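Local structure of TgTwinScan_2721 - E2 domain (Toxoplasma gondii, 2F4Z) at residues Ala35-Glu40 with Pro102-Asn107; Gly64-Ile69 with Arg78-Gly83; Thr95-Ile100 with Lys110-Thr115. The protein is probably a ubiquitin-conjugating (E2) enzyme, expected to carry activated ubiquitin as a thioester and pass it on to target proteins. All coordinates share one frame; numbering follows the deposited sequence.

Interaction 1 (Ala35-Glu40 with Pro102-Asn107); sequences ARLLKE and PDYPYN
Tyr-104, Arg-36 and Pro-105 bury the most surface where helix 33-46 meets the loop 102-107. With CG anti to its own N (chi1 -178°), Tyr-104 brings its hydroxyl to Glu-40. The hydroxyl donates a very short hydrogen bond, 2.5 Å from Tyr-104 OH to Glu-40 OE2. That carboxylate oxygen lies at the edge of the phenol ring, near its plane. The same OE2 also takes the N-H of Arg-36 NE at 2.8 Å, on its anti side, in a salt bridge between residues one helical turn apart. One oxygen thus holds both the phenol and the guanidinium. The Arg-36 chain is extended, and its guanidinium stands at 90° to the Tyr-104 ring. Pro-105 CB sits over the centre of one guanidinium face, 3.5 Å from Arg-36 CZ. The peptide bond before Pro-105 is cis, and Pro-105 CB also lies over a face of the Tyr-104 ring. Leu-37 adds an apolar touch, CD2 to Tyr-104 CE2 at 3.7 Å. The contact ties the N-terminal helix of the E2 fold to the loop between strands 93-99 and 110-113. Helix 144-156 borders it at Ile-144, which touches Leu-37 and Tyr-104 and whose N is hydrogen-bonded to Glu-40 OE1.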
loop_
_atom_site.group_PDB
_atom_site.type_symbol
_atom_site.label_atom_id
_atom_site.label_comp_id
_atom_site.label_asym_id
_atom_site.label_seq_id
_atom_site.Cartn_x
_atom_site.Cartn_y
_atom_site.Cartn_z
ATOM N N ALA A 35 -14.937 0.113 11.967
ATOM C CA ALA A 35 -13.657 0.157 12.652
ATOM C C ALA A 35 -12.472 0.466 11.687
ATOM O O ALA A 35 -11.575 1.270 12.012
ATOM C CB ALA A 35 -13.418 -1.144 13.399
ATOM N N ARG A 36 -12.473 -0.181 10.508
ATOM C CA ARG A 36 -11.440 0.087 9.498
ATOM C C ARG A 36 -11.464 1.546 9.036
ATOM O O ARG A 36 -10.431 2.228 9.034
ATOM C CB ARG A 36 -11.556 -0.820 8.261
ATOM C CG ARG A 36 -10.391 -0.476 7.304
ATOM C CD ARG A 36 -10.400 -1.278 6.067
ATOM N NE ARG A 36 -9.560 -0.689 5.010
ATOM C CZ ARG A 36 -8.729 -1.375 4.218
ATOM N NH1 ARG A 36 -8.527 -2.667 4.409
ATOM N NH2 ARG A 36 -8.096 -0.774 3.209
ATOM N N LEU A 37 -12.656 2.029 8.701
ATOM C CA LEU A 37 -12.773 3.369 8.160
ATOM C C LEU A 37 -12.363 4.434 9.191
ATOM O O LEU A 37 -11.582 5.365 8.869
ATOM C CB LEU A 37 -14.176 3.597 7.562
ATOM C CG LEU A 37 -14.470 3.024 6.170
ATOM C CD1 LEU A 37 -15.934 3.254 5.793
ATOM C CD2 LEU A 37 -13.572 3.748 5.157
ATOM N N LEU A 38 -12.774 4.233 10.452
ATOM C CA LEU A 38 -12.333 5.115 11.575
ATOM C C LEU A 38 -10.813 5.122 11.837
ATOM O O LEU A 38 -10.215 6.166 12.095
ATOM C CB LEU A 38 -13.116 4.797 12.867
ATOM C CG LEU A 38 -14.535 5.374 12.782
ATOM C CD1 LEU A 38 -15.454 4.717 13.796
ATOM C CD2 LEU A 38 -14.476 6.893 12.945
ATOM N N LYS A 39 -10.178 3.967 11.732
ATOM C CA LYS A 39 -8.750 3.869 11.906
ATOM C C LYS A 39 -7.996 4.455 10.726
ATOM O O LYS A 39 -6.940 5.058 10.942
ATOM C CB LYS A 39 -8.330 2.425 12.101
ATOM C CG LYS A 39 -6.809 2.278 12.056
ATOM C CD LYS A 39 -6.260 1.334 13.071
ATOM C CE LYS A 39 -4.719 1.475 13.063
ATOM N NZ LYS A 39 -4.131 1.289 11.658
ATOM N N GLU A 40 -8.503 4.264 9.489
ATOM C CA GLU A 40 -7.973 4.995 8.352
ATOM C C GLU A 40 -7.976 6.488 8.575
ATOM O O GLU A 40 -6.964 7.124 8.417
ATOM C CB GLU A 40 -8.700 4.643 7.033
ATOM C CG GLU A 40 -8.304 3.285 6.551
ATOM C CD GLU A 40 -8.548 3.100 5.057
ATOM O OE1 GLU A 40 -8.173 4.023 4.337
ATOM O OE2 GLU A 40 -9.150 2.086 4.624
ATOM N N PRO A 102 -20.470 0.468 -0.091
ATOM C CA PRO A 102 -20.804 -0.393 1.069
ATOM C C PRO A 102 -19.867 -1.600 1.272
ATOM O O PRO A 102 -19.700 -2.045 2.420
ATOM C CB PRO A 102 -22.241 -0.890 0.768
ATOM C CG PRO A 102 -22.816 0.134 -0.222
ATOM C CD PRO A 102 -21.601 0.575 -1.053
ATOM N N ASP A 103 -19.283 -2.134 0.192
ATOM C CA ASP A 103 -18.395 -3.309 0.315
ATOM C C ASP A 103 -16.923 -2.901 0.249
ATOM O O ASP A 103 -16.087 -3.728 -0.071
ATOM C CB ASP A 103 -18.709 -4.371 -0.758
ATOM C CG ASP A 103 -19.937 -5.218 -0.398
ATOM O OD1 ASP A 103 -20.511 -5.899 -1.287
ATOM O OD2 ASP A 103 -20.337 -5.209 0.781
ATOM N N TYR A 104 -16.630 -1.617 0.498
ATOM C CA TYR A 104 -15.254 -1.227 0.800
ATOM C C TYR A 104 -14.812 -2.165 1.923
ATOM O O TYR A 104 -15.588 -2.464 2.796
ATOM C CB TYR A 104 -15.192 0.239 1.228
ATOM C CG TYR A 104 -13.779 0.720 1.511
ATOM C CD1 TYR A 104 -12.973 1.208 0.471
ATOM C CD2 TYR A 104 -13.263 0.732 2.835
ATOM C CE1 TYR A 104 -11.701 1.646 0.726
ATOM C CE2 TYR A 104 -11.993 1.173 3.089
ATOM C CZ TYR A 104 -11.221 1.655 2.041
ATOM O OH TYR A 104 -9.934 2.062 2.301
ATOM N N PRO A 105 -13.554 -2.627 1.928
ATOM C CA PRO A 105 -12.423 -2.257 1.128
ATOM C C PRO A 105 -12.260 -3.123 -0.136
ATOM O O PRO A 105 -11.336 -2.927 -0.876
ATOM C CB PRO A 105 -11.289 -2.465 2.092
ATOM C CG PRO A 105 -11.732 -3.575 2.977
ATOM C CD PRO A 105 -13.199 -3.669 2.909
ATOM N N TYR A 106 -13.148 -4.088 -0.353
ATOM C CA TYR A 106 -13.025 -4.945 -1.539
ATOM C C TYR A 106 -13.266 -4.092 -2.751
ATOM O O TYR A 106 -12.589 -4.265 -3.705
ATOM C CB TYR A 106 -14.066 -6.077 -1.540
ATOM C CG TYR A 106 -13.921 -6.996 -0.358
ATOM C CD1 TYR A 106 -14.925 -7.074 0.592
ATOM C CD2 TYR A 106 -12.771 -7.779 -0.178
ATOM C CE1 TYR A 106 -14.810 -7.924 1.693
ATOM C CE2 TYR A 106 -12.647 -8.638 0.910
ATOM C CZ TYR A 106 -13.676 -8.700 1.842
ATOM O OH TYR A 106 -13.623 -9.545 2.941
ATOM N N ASN A 107 -14.257 -3.209 -2.694
ATOM C CA ASN A 107 -14.516 -2.208 -3.720
ATOM C C ASN A 107 -13.861 -0.833 -3.445
ATOM O O ASN A 107 -13.853 -0.341 -2.290
ATOM C CB ASN A 107 -16.011 -2.031 -3.927
ATOM C CG ASN A 107 -16.698 -3.319 -4.443
ATOM O OD1 ASN A 107 -17.916 -3.519 -4.224
ATOM N ND2 ASN A 107 -15.927 -4.174 -5.178
#

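Interaction 2 (Gly64-Ile69 with Arg78-Gly83); sequences GVSAQI and RGFIAG
Arg-78 N donates to Gln-68 O at 2.7 Å, the shortest hydrogen bond between these two strands and nearly straight, with an N-H...O angle of 169°. The return bond runs from Gln-68 N to Arg-78 O at 2.9 Å. Ser-66 and Phe-80 form the next hydrogen-bonded pair of this antiparallel hairpin. Ala-82 N to Gly-64 O, at 3.1 Å, is the last bond. Between these rungs lie the non-hydrogen-bonded pairs Val-65 with Ile-81 and Ala-67 with Gly-79. Ala-67 and Gly-79 come close, 4.4 Å from CA to CA, and Ala-67 CA also makes a CA-H...O contact with Arg-78 O.

Phe-80 carries the side-chain contact on the face that also bears Ser-66, Gln-68 and Arg-78. Its CG is anti to its carbonyl carbon (chi1 -60°), which puts CE1 of the ring beside Gln-68. Ser-66 OG lies 3.4 Å from Phe-80 CD1 and approaches the ring obliquely. The extended Gln-68 chain brings CD to 3.7 Å from Phe-80 CE1. The Gln-68 amide plane is turned 73° from the ring. On the other face, Val-65 and Ile-81 lie side by side, with CG1 of Val-65 3.8 Å from CG1 of Ile-81.

This is the first hairpin of the E2 sheet, with 65-70 as its outer strand within the chain. Val-65 and Ile-81 pack on helix 144-156, and Ala-67 on helix 33-46. Strand 77-82 pairs on its far side with strand 93-99.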
loop_
_atom_site.group_PDB
_atom_site.type_symbol
_atom_site.label_atom_id
_atom_site.label_comp_id
_atom_site.label_asym_id
_atom_site.label_seq_id
_atom_site.Cartn_x
_atom_site.Cartn_y
_atom_site.Cartn_z
ATOM N N GLY A 64 0.709 17.919 2.921
ATOM C CA GLY A 64 0.535 16.719 2.141
ATOM C C GLY A 64 -0.953 16.509 1.965
ATOM O O GLY A 64 -1.608 17.304 1.286
ATOM N N VAL A 65 -1.498 15.468 2.607
ATOM C CA VAL A 65 -2.919 15.082 2.431
ATOM C C VAL A 65 -3.717 14.982 3.709
ATOM O O VAL A 65 -3.144 14.752 4.770
ATOM C CB VAL A 65 -3.067 13.764 1.593
ATOM C CG1 VAL A 65 -2.381 13.939 0.224
ATOM C CG2 VAL A 65 -2.532 12.546 2.339
ATOM N N SER A 66 -5.042 15.161 3.641
ATOM C CA SER A 66 -5.881 14.956 4.811
ATOM C C SER A 66 -7.314 14.693 4.385
ATOM O O SER A 66 -7.612 14.738 3.200
ATOM C CB SER A 66 -5.828 16.157 5.796
ATOM O OG SER A 66 -6.422 17.341 5.227
ATOM N N ALA A 67 -8.193 14.472 5.367
ATOM C CA ALA A 67 -9.536 13.967 5.102
ATOM C C ALA A 67 -10.457 14.291 6.279
ATOM O O ALA A 67 -10.010 14.428 7.434
ATOM C CB ALA A 67 -9.496 12.450 4.792
ATOM N N GLN A 68 -11.735 14.425 5.973
ATOM C CA GLN A 68 -12.743 14.599 6.975
ATOM C C GLN A 68 -13.937 13.851 6.530
ATOM O O GLN A 68 -14.218 13.824 5.325
ATOM C CB GLN A 68 -13.200 16.046 7.027
ATOM C CG GLN A 68 -12.136 16.932 7.489
ATOM C CD GLN A 68 -12.488 18.378 7.317
ATOM O OE1 GLN A 68 -13.475 18.750 6.644
ATOM N NE2 GLN A 68 -11.673 19.216 7.923
ATOM N N ILE A 69 -14.697 13.340 7.492
ATOM C CA ILE A 69 -15.987 12.834 7.156
ATOM C C ILE A 69 -16.944 13.985 6.952
ATOM O O ILE A 69 -16.660 15.106 7.358
ATOM C CB ILE A 69 -16.540 11.661 8.068
ATOM C CG1 ILE A 69 -17.479 12.171 9.122
ATOM C CG2 ILE A 69 -15.421 10.700 8.569
ATOM C CD1 ILE A 69 -18.002 11.058 9.957
ATOM N N ARG A 78 -14.384 14.043 2.609
ATOM C CA ARG A 78 -13.770 15.093 1.835
ATOM C C ARG A 78 -12.260 14.872 1.962
ATOM O O ARG A 78 -11.791 14.609 3.081
ATOM C CB ARG A 78 -14.146 16.400 2.482
ATOM C CG ARG A 78 -14.111 17.547 1.616
ATOM C CD ARG A 78 -14.478 18.769 2.497
ATOM N NE ARG A 78 -15.891 18.787 2.894
ATOM C CZ ARG A 78 -16.880 19.157 2.079
ATOM N NH1 ARG A 78 -16.595 19.520 0.812
ATOM N NH2 ARG A 78 -18.143 19.166 2.520
ATOM N N GLY A 79 -11.544 14.847 0.827
ATOM C CA GLY A 79 -10.092 14.712 0.804
ATOM C C GLY A 79 -9.481 16.079 0.497
ATOM O O GLY A 79 -10.126 16.908 -0.132
ATOM N N PHE A 80 -8.264 16.312 0.999
ATOM C CA PHE A 80 -7.533 17.569 0.818
ATOM C C PHE A 80 -6.163 17.197 0.407
ATOM O O PHE A 80 -5.566 16.316 1.007
ATOM C CB PHE A 80 -7.446 18.387 2.123
ATOM C CG PHE A 80 -8.792 18.737 2.645
ATOM C CD1 PHE A 80 -9.366 18.012 3.686
ATOM C CD2 PHE A 80 -9.549 19.698 1.996
ATOM C CE1 PHE A 80 -10.634 18.316 4.092
ATOM C CE2 PHE A 80 -10.812 19.968 2.389
ATOM C CZ PHE A 80 -11.342 19.296 3.450
ATOM N N ILE A 81 -5.654 17.875 -0.610
ATOM C CA ILE A 81 -4.351 17.554 -1.195
ATOM C C ILE A 81 -3.669 18.869 -1.496
ATOM O O ILE A 81 -4.300 19.790 -2.002
ATOM C CB ILE A 81 -4.574 16.688 -2.501
ATOM C CG1 ILE A 81 -5.054 15.289 -2.101
ATOM C CG2 ILE A 81 -3.309 16.539 -3.342
ATOM C CD1 ILE A 81 -5.488 14.424 -3.319
ATOM N N ALA A 82 -2.394 18.959 -1.165
ATOM C CA ALA A 82 -1.613 20.124 -1.453
ATOM C C ALA A 82 -1.005 19.951 -2.847
ATOM O O ALA A 82 -0.476 18.896 -3.177
ATOM C CB ALA A 82 -0.470 20.292 -0.352
ATOM N N GLY A 83 -1.033 21.008 -3.666
ATOM C CA GLY A 83 -0.334 20.980 -4.950
ATOM C C GLY A 83 1.128 20.703 -4.657
ATOM O O GLY A 83 1.688 21.321 -3.754
#

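Interaction 3 (Thr95-Ile100 with Lys110-Thr115); sequences TLDIVI and KMKFVT
Leu-96 and Phe-113 both set CG anti to their carbonyl carbons (chi1 -64° and -79°), and the two side chains then run side by side. Leu-96 CD1 lies over one face of the Phe-113 ring, offset toward the rim. It makes a CH-pi contact, 4.0 Å from the ring centroid. The setting is the last hairpin of the antiparallel four-stranded sheet of the ubiquitin-conjugating fold. Ile-98 and Met-111 share a face of the sheet. They run alongside each other, Ile-98 CG1 to Met-111 CG at 4.0 Å. Helix 144-156 packs on it through Ala-147, which touches Met-111, and its Ile-151 touches Leu-96 and Phe-113.

Paired backbone bonds join Asp-97 with Lys-112 and Val-99 with Lys-110. Their side chains share the other face. Lys-110 bends at chi3 and lays CE along Val-99, 3.7 Å from Val-99 CB. Lys-112 is extended beside Asp-97, but its NZ stays 4.4 Å from Asp-97 OD2, beyond a salt bridge. Asp-97 instead uses OD1 in a salt bridge to Arg-76. Val-114 CG2 rests 3.7 Å from Asp-97 CB.

Beyond strand 110-113 the pairing changes. Thr-95 O takes the N-H of Val-114 and, weakly, that of Thr-115. Thr-115 then turns its hydroxyl to the opposite strand: OG1 accepts from Thr-95 N at 2.8 Å, almost straight at 173°.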
loop_
_atom_site.group_PDB
_atom_site.type_symbol
_atom_site.label_atom_id
_atom_site.label_comp_id
_atom_site.label_asym_id
_atom_site.label_seq_id
_atom_site.Cartn_x
_atom_site.Cartn_y
_atom_site.Cartn_z
ATOM N N THR A 95 -9.649 20.153 -2.896
ATOM C CA THR A 95 -10.659 19.400 -2.201
ATOM C C THR A 95 -11.168 18.331 -3.128
ATOM O O THR A 95 -11.374 18.599 -4.307
ATOM C CB THR A 95 -11.823 20.361 -1.815
ATOM O OG1 THR A 95 -11.289 21.334 -0.900
ATOM C CG2 THR A 95 -13.035 19.631 -1.159
ATOM N N LEU A 96 -11.330 17.117 -2.588
ATOM C CA LEU A 96 -11.905 15.985 -3.279
ATOM C C LEU A 96 -13.192 15.517 -2.594
ATOM O O LEU A 96 -13.327 15.569 -1.386
ATOM C CB LEU A 96 -10.930 14.799 -3.312
ATOM C CG LEU A 96 -9.570 14.762 -4.022
ATOM C CD1 LEU A 96 -9.628 14.147 -5.416
ATOM C CD2 LEU A 96 -8.709 15.995 -3.999
ATOM N N ASP A 97 -14.124 15.059 -3.379
ATOM C CA ASP A 97 -15.255 14.345 -2.820
ATOM C C ASP A 97 -14.940 12.818 -2.840
ATOM O O ASP A 97 -14.370 12.343 -3.788
ATOM C CB ASP A 97 -16.515 14.696 -3.643
ATOM C CG ASP A 97 -17.728 13.949 -3.164
ATOM O OD1 ASP A 97 -17.986 13.878 -1.935
ATOM O OD2 ASP A 97 -18.402 13.370 -4.030
ATOM N N ILE A 98 -15.284 12.075 -1.777
ATOM C CA ILE A 98 -14.915 10.670 -1.604
ATOM C C ILE A 98 -16.175 9.934 -1.167
ATOM O O ILE A 98 -16.748 10.202 -0.081
ATOM C CB ILE A 98 -13.744 10.429 -0.589
ATOM C CG1 ILE A 98 -12.474 11.239 -0.963
ATOM C CG2 ILE A 98 -13.395 8.866 -0.418
ATOM C CD1 ILE A 98 -11.420 11.312 0.206
ATOM N N VAL A 99 -16.619 9.023 -2.013
ATOM C CA VAL A 99 -17.775 8.189 -1.725
ATOM C C VAL A 99 -17.213 6.805 -1.474
ATOM O O VAL A 99 -16.550 6.204 -2.350
ATOM C CB VAL A 99 -18.741 8.172 -2.909
ATOM C CG1 VAL A 99 -19.928 7.206 -2.666
ATOM C CG2 VAL A 99 -19.246 9.615 -3.181
ATOM N N ILE A 100 -17.439 6.300 -0.281
ATOM C CA ILE A 100 -16.904 5.002 0.072
ATOM C C ILE A 100 -18.029 3.994 -0.110
ATOM O O ILE A 100 -19.009 4.108 0.583
ATOM C CB ILE A 100 -16.340 5.001 1.536
ATOM C CG1 ILE A 100 -15.153 5.995 1.564
ATOM C CG2 ILE A 100 -15.994 3.565 1.951
ATOM C CD1 ILE A 100 -14.751 6.486 2.860
ATOM N N LYS A 110 -14.764 5.953 -4.592
ATOM C CA LYS A 110 -14.895 6.837 -5.763
ATOM C C LYS A 110 -14.494 8.254 -5.352
ATOM O O LYS A 110 -14.937 8.750 -4.316
ATOM C CB LYS A 110 -16.322 6.843 -6.317
ATOM C CG LYS A 110 -17.048 5.489 -6.161
ATOM C CD LYS A 110 -18.583 5.689 -6.417
ATOM C CE LYS A 110 -18.958 7.250 -6.532
ATOM N NZ LYS A 110 -20.425 7.672 -6.777
ATOM N N MET A 111 -13.603 8.866 -6.153
ATOM C CA MET A 111 -13.018 10.163 -5.848
ATOM C C MET A 111 -13.124 11.039 -7.058
ATOM O O MET A 111 -13.005 10.560 -8.200
ATOM C CB MET A 111 -11.562 9.985 -5.440
ATOM C CG MET A 111 -11.405 9.135 -4.171
ATOM S SD MET A 111 -9.740 9.349 -3.589
ATOM C CE MET A 111 -9.650 8.291 -2.153
ATOM N N LYS A 112 -13.414 12.308 -6.826
ATOM C CA LYS A 112 -13.352 13.334 -7.897
ATOM C C LYS A 112 -12.945 14.667 -7.280
ATOM O O LYS A 112 -13.149 14.866 -6.090
ATOM C CB LYS A 112 -14.700 13.496 -8.595
ATOM C CG LYS A 112 -15.798 13.965 -7.676
ATOM C CD LYS A 112 -17.072 14.112 -8.424
ATOM C CE LYS A 112 -18.191 14.336 -7.396
ATOM N NZ LYS A 112 -19.460 14.817 -8.013
ATOM N N PHE A 113 -12.336 15.557 -8.078
ATOM C CA PHE A 113 -12.032 16.893 -7.600
ATOM C C PHE A 113 -13.297 17.706 -7.450
ATOM O O PHE A 113 -14.198 17.677 -8.326
ATOM C CB PHE A 113 -11.020 17.596 -8.507
ATOM C CG PHE A 113 -9.572 17.160 -8.257
ATOM C CD1 PHE A 113 -9.132 15.880 -8.622
ATOM C CD2 PHE A 113 -8.657 18.051 -7.702
ATOM C CE1 PHE A 113 -7.777 15.497 -8.365
ATOM C CE2 PHE A 113 -7.349 17.714 -7.486
ATOM C CZ PHE A 113 -6.881 16.429 -7.839
ATOM N N VAL A 114 -13.411 18.376 -6.315
ATOM C CA VAL A 114 -14.429 19.441 -6.157
ATOM C C VAL A 114 -13.801 20.763 -6.631
ATOM O O VAL A 114 -14.405 21.446 -7.444
ATOM C CB VAL A 114 -14.902 19.530 -4.698
ATOM C CG1 VAL A 114 -15.732 20.818 -4.448
ATOM C CG2 VAL A 114 -15.657 18.241 -4.353
ATOM N N THR A 115 -12.589 21.094 -6.159
ATOM C CA THR A 115 -11.831 22.277 -6.623
ATOM C C THR A 115 -11.556 22.193 -8.147
ATOM O O THR A 115 -11.058 21.160 -8.633
ATOM C CB THR A 115 -10.475 22.338 -5.951
ATOM O OG1 THR A 115 -10.614 22.286 -4.517
ATOM C CG2 THR A 115 -9.685 23.598 -6.379
HETATM O O HOH W 1 -16.944 10.888 -5.944
#

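In the fold
Interactions 2 and 3 are the first and last hairpins of one antiparallel sheet, with strands in the order 65-70, 77-82, 93-99, 110-113. Their centres are about 10 Å apart. Strands 77-82 and 93-99 join them, with Gly-79 O 2.7 Å from Leu-96 N. Interaction 1 lies at one end of the sheet, its centre about 17 Å from that of interaction 2 and about 16 Å from that of interaction 3. It touches interaction 3 where Leu-37 meets Ile-100. Along the chain, interaction 2 is nested between the two segments of interaction 1, while the segments of interactions 1 and 3 alternate. One face of the sheet packs on helix 144-156, as in other E2 domains.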